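Local coordinates for putative peptide binding protein (Ruminococcus gnavus, PDB 3NOH) that is of unknown function but probably binds peptides, as a likely relative of the periplasmic binding proteins, at residues Ser22-Leu34 and Ser107-Leu119. Residues are numbered along the deposited sequence; the frame is centred on the assembly and turned at random. Where two conformers were deposited one is given.
Sequences SYIFCMNPLLDKL and SGKYEAFLSESDL
Cys26 CB sits over one face of the Phe113 ring, 3.7 Å from its centroid and displaced toward the rim, while Ile24 CD1 meets Phe113 CE1 at 3.8 Å. Ser115 OG and Tyr110 CD2 lie at the edge of the same ring. One face of the Tyr110 ring carries Asn28 CB, and Phe25 has Leu114 CD2 at its ring edge. Asn28 CG stands anti to the backbone N (chi1 -176°), which brings ND2 to Tyr110 O at 3.3 Å, the acceptor near the amide plane; OD1 takes the Leu30 N-H in an Asx turn. Without the amide, as with an alanine here, Tyr110 O and Leu30 N would probably lose these partners. Lys33 NZ makes a salt bridge to Glu111, its hydrogen bonds weak, 3.3 Å to OE1; the stronger partners are Ser61 O for Lys33 NZ and the Asp63 N-H for Glu111 OE1. The backbones pair antiparallel, the hydrogen-bonded pairs Ile24-Ser115 and Cys26-Phe113 alternating with non-hydrogen-bonded Phe25-Leu114 and Met27-Ala112. These neighbouring strands lie inside a mixed five-stranded sheet, 112-116 beside 61-67 and 22-27 beside 129-134; helix 71-86 packs on Tyr23 and Leu114, and helix 37-47 on Met27 and Leu34.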
ATOM      1  N   SER A  22       1.464   7.039 -12.462  1.00 31.97           N
ATOM      2  CA  SER A  22       0.477   6.313 -11.662  1.00 29.46           C
ATOM      3  C   SER A  22       1.149   5.340 -10.766  1.00 26.56           C
ATOM      4  O   SER A  22       2.149   4.724 -11.128  1.00 27.39           O
ATOM      5  CB  SER A  22      -0.471   5.509 -12.602  1.00 27.46           C
ATOM      6  OG  SER A  22      -1.272   6.367 -13.356  1.00 32.90           O
ATOM      7  N   TYR A  23       0.582   5.197  -9.579  1.00 24.39           N
ATOM      8  CA  TYR A  23       1.006   4.235  -8.613  1.00 22.71           C
ATOM      9  C   TYR A  23      -0.204   3.493  -8.177  1.00 25.69           C
ATOM     10  O   TYR A  23      -1.354   3.917  -8.404  1.00 24.79           O
ATOM     11  CB  TYR A  23       1.646   4.944  -7.406  1.00 23.14           C
ATOM     12  CG  TYR A  23       2.921   5.633  -7.773  1.00 22.29           C
ATOM     13  CD1 TYR A  23       2.883   6.877  -8.358  1.00 26.04           C
ATOM     14  CD2 TYR A  23       4.166   5.029  -7.547  1.00 23.69           C
ATOM     15  CE1 TYR A  23       4.066   7.515  -8.766  1.00 27.68           C
ATOM     16  CE2 TYR A  23       5.337   5.653  -7.939  1.00 24.22           C
ATOM     17  CZ  TYR A  23       5.283   6.885  -8.550  1.00 26.69           C
ATOM     18  OH  TYR A  23       6.458   7.534  -8.916  1.00 30.20           O
ATOM     19  N   ILE A  24       0.085   2.356  -7.551  1.00 23.56           N
ATOM     20  CA  ILE A  24      -0.957   1.621  -6.891  1.00 23.61           C
ATOM     21  C   ILE A  24      -0.689   1.351  -5.442  1.00 24.36           C
ATOM     22  O   ILE A  24       0.452   1.146  -5.038  1.00 23.16           O
ATOM     23  CB  ILE A  24      -1.306   0.331  -7.602  1.00 25.26           C
ATOM     24  CG1 ILE A  24      -0.165  -0.644  -7.633  1.00 28.42           C
ATOM     25  CG2 ILE A  24      -1.895   0.577  -9.028  1.00 25.68           C
ATOM     26  CD1 ILE A  24      -0.738  -2.071  -8.014  1.00 32.75           C
ATOM     27  N   PHE A  25      -1.782   1.426  -4.658  1.00 23.45           N
ATOM     28  CA  PHE A  25      -1.840   0.927  -3.311  1.00 20.82           C
ATOM     29  C   PHE A  25      -2.690  -0.309  -3.340  1.00 25.38           C
ATOM     30  O   PHE A  25      -3.872  -0.218  -3.668  1.00 24.02           O
ATOM     31  CB  PHE A  25      -2.371   1.955  -2.322  1.00 23.45           C
ATOM     32  CG  PHE A  25      -2.560   1.426  -0.937  1.00 22.92           C
ATOM     33  CD1 PHE A  25      -1.478   1.100  -0.166  1.00 25.35           C
ATOM     34  CD2 PHE A  25      -3.853   1.254  -0.409  1.00 25.75           C
ATOM     35  CE1 PHE A  25      -1.643   0.593   1.097  1.00 25.17           C
ATOM     36  CE2 PHE A  25      -4.006   0.763   0.886  1.00 28.02           C
ATOM     37  CZ  PHE A  25      -2.910   0.424   1.613  1.00 27.88           C
ATOM     38  N   CYS A  26      -2.092  -1.457  -2.975  1.00 22.70           N
ATOM     39  CA  CYS A  26      -2.709  -2.746  -3.238  1.00 23.04           C
ATOM     40  C   CYS A  26      -2.746  -3.549  -1.926  1.00 21.78           C
ATOM     41  O   CYS A  26      -1.728  -3.653  -1.237  1.00 22.78           O
ATOM     42  CB  CYS A  26      -1.891  -3.512  -4.325  1.00 25.12           C
ATOM     43  SG  CYS A  26      -2.685  -5.024  -4.844  1.00 28.60           S
HETATM   44  N   MSE A  27      -3.918  -4.123  -1.618  1.00 22.81           N
HETATM   45  CA  MSE A  27      -4.146  -4.919  -0.411  1.00 21.83           C
HETATM   46  C   MSE A  27      -4.528  -6.323  -0.806  1.00 24.24           C
HETATM   47  O   MSE A  27      -5.279  -6.526  -1.775  1.00 25.32           O
HETATM   48  CB  MSE A  27      -5.279  -4.292   0.442  1.00 23.75           C
HETATM   49  CG  MSE A  27      -4.904  -2.933   1.002  1.00 23.48           C
HETATM   50 SE   MSE A  27      -6.414  -2.020   1.699  0.75 25.55          SE
HETATM   51  CE  MSE A  27      -7.138  -1.480  -0.027  1.00 29.52           C
ATOM     52  N   ASN A  28      -4.078  -7.290  -0.026  1.00 23.78           N
ATOM     53  CA  ASN A  28      -4.458  -8.688  -0.170  1.00 23.52           C
ATOM     54  C   ASN A  28      -5.781  -8.934   0.593  1.00 25.18           C
ATOM     55  O   ASN A  28      -5.826  -9.043   1.822  1.00 25.82           O
ATOM     56  CB  ASN A  28      -3.345  -9.580   0.383  1.00 22.65           C
ATOM     57  CG  ASN A  28      -3.632 -11.043   0.175  1.00 25.93           C
ATOM     58  OD1 ASN A  28      -4.775 -11.454  -0.154  1.00 26.76           O
ATOM     59  ND2 ASN A  28      -2.604 -11.863   0.392  1.00 26.12           N
ATOM     60  N   PRO A  29      -6.915  -9.049  -0.146  1.00 27.20           N
ATOM     61  CA  PRO A  29      -8.213  -9.149   0.522  1.00 29.62           C
ATOM     62  C   PRO A  29      -8.518 -10.505   1.175  1.00 32.04           C
ATOM     63  O   PRO A  29      -9.521 -10.666   1.895  1.00 31.88           O
ATOM     64  CB  PRO A  29      -9.194  -8.862  -0.619  1.00 32.50           C
ATOM     65  CG  PRO A  29      -8.522  -9.401  -1.818  1.00 30.25           C
ATOM     66  CD  PRO A  29      -7.046  -9.165  -1.616  1.00 30.31           C
ATOM     67  N   LEU A  30      -7.675 -11.490   0.904  1.00 29.37           N
ATOM     68  CA  LEU A  30      -7.835 -12.803   1.477  1.00 33.91           C
ATOM     69  C   LEU A  30      -7.139 -12.888   2.848  1.00 33.96           C
ATOM     70  O   LEU A  30      -7.394 -13.827   3.594  1.00 40.08           O
ATOM     71  CB  LEU A  30      -7.317 -13.880   0.508  1.00 35.00           C
ATOM     72  CG  LEU A  30      -8.088 -13.937  -0.837  1.00 46.15           C
ATOM     73  CD1 LEU A  30      -7.612 -15.092  -1.724  1.00 50.53           C
ATOM     74  CD2 LEU A  30      -9.590 -14.041  -0.585  1.00 47.25           C
ATOM     75  N   LEU A  31      -6.318 -11.905   3.180  1.00 32.78           N
ATOM     76  CA  LEU A  31      -5.686 -11.820   4.511  0.50 34.69           C
ATOM     77  C   LEU A  31      -6.756 -11.485   5.549  1.00 38.56           C
ATOM     78  O   LEU A  31      -7.453 -10.463   5.433  1.00 35.83           O
ATOM     79  CB  LEU A  31      -4.584 -10.754   4.481  0.50 31.63           C
ATOM     80  CG  LEU A  31      -3.778 -10.385   5.736  0.50 32.80           C
ATOM     81  CD1 LEU A  31      -2.739 -11.435   6.051  0.50 29.66           C
ATOM     82  CD2 LEU A  31      -3.126  -9.018   5.532  0.50 24.45           C
ATOM     83  N   ASP A  32      -6.909 -12.350   6.561  1.00 42.11           N
ATOM     84  CA  ASP A  32      -7.926 -12.178   7.578  1.00 44.79           C
ATOM     85  C   ASP A  32      -8.024 -10.753   8.065  1.00 39.81           C
ATOM     86  O   ASP A  32      -9.121 -10.201   8.155  1.00 41.85           O
ATOM     87  CB  ASP A  32      -7.677 -13.127   8.757  1.00 50.10           C
ATOM     88  CG  ASP A  32      -8.141 -14.554   8.464  1.00 63.41           C
ATOM     89  OD1 ASP A  32      -8.795 -14.756   7.409  1.00 70.20           O
ATOM     90  OD2 ASP A  32      -7.860 -15.475   9.279  1.00 76.38           O
ATOM     91  N   LYS A  33      -6.884 -10.146   8.354  1.00 39.44           N
ATOM     92  CA  LYS A  33      -6.900  -8.810   8.927  1.00 40.59           C
ATOM     93  C   LYS A  33      -7.278  -7.685   8.005  1.00 37.88           C
ATOM     94  O   LYS A  33      -7.560  -6.591   8.469  1.00 35.78           O
ATOM     95  CB  LYS A  33      -5.601  -8.501   9.594  1.00 42.21           C
ATOM     96  CG  LYS A  33      -4.423  -8.323   8.763  1.00 44.15           C
ATOM     97  CD  LYS A  33      -3.309  -8.054   9.737  1.00 50.70           C
ATOM     98  CE  LYS A  33      -1.984  -8.072   9.055  1.00 40.49           C
ATOM     99  NZ  LYS A  33      -0.914  -7.982  10.114  1.00 39.55           N
ATOM    100  N   LEU A  34      -7.237  -7.939   6.702  1.00 33.36           N
ATOM    101  CA  LEU A  34      -7.674  -6.944   5.734  1.00 31.22           C
ATOM    102  C   LEU A  34      -8.899  -7.454   4.970  1.00 33.63           C
ATOM    103  O   LEU A  34      -9.213  -6.921   3.927  1.00 33.57           O
ATOM    104  CB  LEU A  34      -6.537  -6.597   4.772  1.00 29.68           C
ATOM    105  CG  LEU A  34      -5.362  -5.770   5.324  1.00 28.75           C
ATOM    106  CD1 LEU A  34      -4.265  -5.663   4.262  1.00 29.47           C
ATOM    107  CD2 LEU A  34      -5.813  -4.377   5.865  1.00 32.81           C
ATOM    108  N   SER A 107       2.359 -14.658  -5.445  1.00 25.35           N
ATOM    109  CA  SER A 107       2.086 -15.754  -4.518  1.00 27.23           C
ATOM    110  C   SER A 107       1.081 -15.371  -3.413  1.00 27.74           C
ATOM    111  O   SER A 107       0.647 -16.248  -2.697  1.00 31.69           O
ATOM    112  CB  SER A 107       3.377 -16.230  -3.863  1.00 25.23           C
ATOM    113  OG  SER A 107       3.936 -15.179  -3.108  1.00 26.40           O
ATOM    114  N   GLY A 108       0.747 -14.104  -3.283  1.00 25.63           N
ATOM    115  CA  GLY A 108      -0.067 -13.629  -2.150  1.00 27.23           C
ATOM    116  C   GLY A 108       0.660 -13.573  -0.811  1.00 27.89           C
ATOM    117  O   GLY A 108       0.005 -13.360   0.218  1.00 27.48           O
ATOM    118  N   LYS A 109       1.999 -13.628  -0.822  1.00 23.89           N
ATOM    119  CA  LYS A 109       2.763 -13.550   0.422  0.50 24.52           C
ATOM    120  C   LYS A 109       3.065 -12.077   0.719  1.00 21.16           C
ATOM    121  O   LYS A 109       4.231 -11.600   0.787  1.00 21.70           O
ATOM    122  CB  LYS A 109       3.960 -14.507   0.394  0.50 24.28           C
ATOM    123  CG  LYS A 109       3.486 -15.985   0.521  0.50 27.14           C
ATOM    124  CD  LYS A 109       4.372 -17.052  -0.198  0.50 37.65           C
ATOM    125  CE  LYS A 109       5.646 -17.479   0.571  0.50 41.86           C
ATOM    126  NZ  LYS A 109       5.508 -18.716   1.414  0.50 41.32           N
ATOM    127  N   TYR A 110       1.976 -11.321   0.909  1.00 21.79           N
ATOM    128  CA  TYR A 110       2.070  -9.919   1.246  1.00 21.18           C
ATOM    129  C   TYR A 110       0.788  -9.506   1.939  1.00 23.32           C
ATOM    130  O   TYR A 110      -0.203 -10.215   1.844  1.00 22.07           O
ATOM    131  CB  TYR A 110       2.337  -9.021  -0.004  1.00 21.81           C
ATOM    132  CG  TYR A 110       1.107  -8.853  -0.879  1.00 19.85           C
ATOM    133  CD1 TYR A 110       0.707  -9.843  -1.755  1.00 22.82           C
ATOM    134  CD2 TYR A 110       0.357  -7.681  -0.814  1.00 21.43           C
ATOM    135  CE1 TYR A 110      -0.433  -9.667  -2.564  1.00 22.69           C
ATOM    136  CE2 TYR A 110      -0.784  -7.503  -1.582  1.00 23.24           C
ATOM    137  CZ  TYR A 110      -1.159  -8.495  -2.472  1.00 23.96           C
ATOM    138  OH  TYR A 110      -2.284  -8.375  -3.228  1.00 25.98           O
ATOM    139  N   GLU A 111       0.805  -8.345   2.581  1.00 20.92           N
ATOM    140  CA  GLU A 111      -0.381  -7.768   3.213  1.00 21.36           C
ATOM    141  C   GLU A 111      -0.821  -6.611   2.347  1.00 22.54           C
ATOM    142  O   GLU A 111      -1.944  -6.629   1.806  1.00 23.34           O
ATOM    143  CB  GLU A 111      -0.085  -7.357   4.674  1.00 21.93           C
ATOM    144  CG  GLU A 111       0.503  -8.556   5.434  1.00 24.42           C
ATOM    145  CD  GLU A 111       0.708  -8.362   6.911  1.00 28.45           C
ATOM    146  OE1 GLU A 111       0.777  -7.214   7.343  1.00 22.69           O
ATOM    147  OE2 GLU A 111       0.857  -9.389   7.626  1.00 30.18           O
ATOM    148  N   ALA A 112       0.039  -5.607   2.203  1.00 20.10           N
ATOM    149  CA  ALA A 112      -0.203  -4.462   1.286  1.00 20.52           C
ATOM    150  C   ALA A 112       1.099  -4.086   0.599  1.00 19.76           C
ATOM    151  O   ALA A 112       2.182  -4.429   1.069  1.00 20.00           O
ATOM    152  CB  ALA A 112      -0.834  -3.237   1.996  1.00 20.97           C
ATOM    153  N   PHE A 113       1.012  -3.420  -0.543  1.00 18.84           N
ATOM    154  CA  PHE A 113       2.177  -2.847  -1.161  1.00 19.41           C
ATOM    155  C   PHE A 113       1.869  -1.567  -1.877  1.00 19.94           C
ATOM    156  O   PHE A 113       0.711  -1.291  -2.253  1.00 20.14           O
ATOM    157  CB  PHE A 113       2.944  -3.824  -2.087  1.00 19.98           C
ATOM    158  CG  PHE A 113       2.237  -4.214  -3.366  1.00 19.79           C
ATOM    159  CD1 PHE A 113       2.344  -3.423  -4.487  1.00 20.88           C
ATOM    160  CD2 PHE A 113       1.483  -5.373  -3.431  1.00 18.98           C
ATOM    161  CE1 PHE A 113       1.738  -3.778  -5.666  1.00 20.46           C
ATOM    162  CE2 PHE A 113       0.871  -5.740  -4.607  1.00 20.54           C
ATOM    163  CZ  PHE A 113       0.974  -4.926  -5.731  1.00 23.07           C
ATOM    164  N   LEU A 114       2.926  -0.808  -2.138  1.00 19.12           N
ATOM    165  CA  LEU A 114       2.891   0.365  -3.009  1.00 19.70           C
ATOM    166  C   LEU A 114       3.811   0.128  -4.172  1.00 20.57           C
ATOM    167  O   LEU A 114       4.922  -0.361  -3.980  1.00 20.37           O
ATOM    168  CB  LEU A 114       3.396   1.584  -2.248  1.00 21.17           C
ATOM    169  CG  LEU A 114       2.435   2.204  -1.248  1.00 23.25           C
ATOM    170  CD1 LEU A 114       3.209   3.082  -0.244  1.00 24.98           C
ATOM    171  CD2 LEU A 114       1.345   3.009  -1.988  1.00 23.66           C
ATOM    172  N   SER A 115       3.410   0.499  -5.377  1.00 19.34           N
ATOM    173  CA  SER A 115       4.332   0.391  -6.502  1.00 19.89           C
ATOM    174  C   SER A 115       3.948   1.330  -7.613  1.00 19.15           C
ATOM    175  O   SER A 115       2.798   1.788  -7.733  1.00 21.15           O
ATOM    176  CB  SER A 115       4.418  -1.053  -7.058  1.00 21.37           C
ATOM    177  OG  SER A 115       3.242  -1.395  -7.809  1.00 21.52           O
ATOM    178  N   GLU A 116       4.925   1.601  -8.482  1.00 20.69           N
ATOM    179  CA  GLU A 116       4.632   2.120  -9.809  1.00 22.92           C
ATOM    180  C   GLU A 116       3.581   1.192 -10.416  1.00 22.27           C
ATOM    181  O   GLU A 116       3.663  -0.039 -10.221  1.00 21.88           O
ATOM    182  CB  GLU A 116       5.886   2.121 -10.703  1.00 25.65           C
ATOM    183  CG  GLU A 116       6.850   3.192 -10.270  1.00 28.97           C
ATOM    184  CD  GLU A 116       8.024   3.454 -11.229  1.00 31.03           C
ATOM    185  OE1 GLU A 116       8.104   2.851 -12.328  1.00 34.11           O
ATOM    186  OE2 GLU A 116       8.766   4.430 -10.894  1.00 35.51           O
ATOM    187  N   SER A 117       2.635   1.751 -11.142  1.00 23.73           N
ATOM    188  CA  SER A 117       1.470   0.990 -11.578  1.00 23.93           C
ATOM    189  C   SER A 117       1.852  -0.228 -12.450  1.00 28.06           C
ATOM    190  O   SER A 117       1.143  -1.254 -12.365  1.00 29.64           O
ATOM    191  CB  SER A 117       0.462   1.855 -12.302  1.00 24.91           C
ATOM    192  OG  SER A 117       0.996   2.415 -13.480  1.00 27.18           O
ATOM    193  N   ASP A 118       2.970  -0.099 -13.194  1.00 25.07           N
ATOM    194  CA  ASP A 118       3.412  -1.155 -14.120  1.00 27.88           C
ATOM    195  C   ASP A 118       4.461  -2.104 -13.551  1.00 27.47           C
ATOM    196  O   ASP A 118       5.019  -2.923 -14.289  1.00 32.90           O
ATOM    197  CB  ASP A 118       3.934  -0.569 -15.420  1.00 29.95           C
ATOM    198  CG  ASP A 118       5.129   0.390 -15.234  1.00 38.13           C
ATOM    199  OD1 ASP A 118       5.437   0.879 -14.128  1.00 43.33           O
ATOM    200  OD2 ASP A 118       5.725   0.729 -16.278  1.00 63.55           O
ATOM    201  N   LEU A 119       4.691  -2.078 -12.259  1.00 22.36           N
ATOM    202  CA  LEU A 119       5.704  -2.957 -11.715  1.00 22.99           C
ATOM    203  C   LEU A 119       5.224  -4.433 -11.694  1.00 23.49           C
ATOM    204  O   LEU A 119       5.948  -5.318 -12.110  1.00 22.54           O
ATOM    205  CB  LEU A 119       6.120  -2.568 -10.319  1.00 18.74           C
ATOM    206  CG  LEU A 119       7.149  -3.526  -9.655  1.00 21.33           C
ATOM    207  CD1 LEU A 119       8.477  -3.745 -10.515  1.00 20.79           C
ATOM    208  CD2 LEU A 119       7.483  -3.121  -8.223  1.00 19.56           C
TER
HETATM  209  O   HOH W   1       8.635   6.244  -8.793  1.00 29.66           O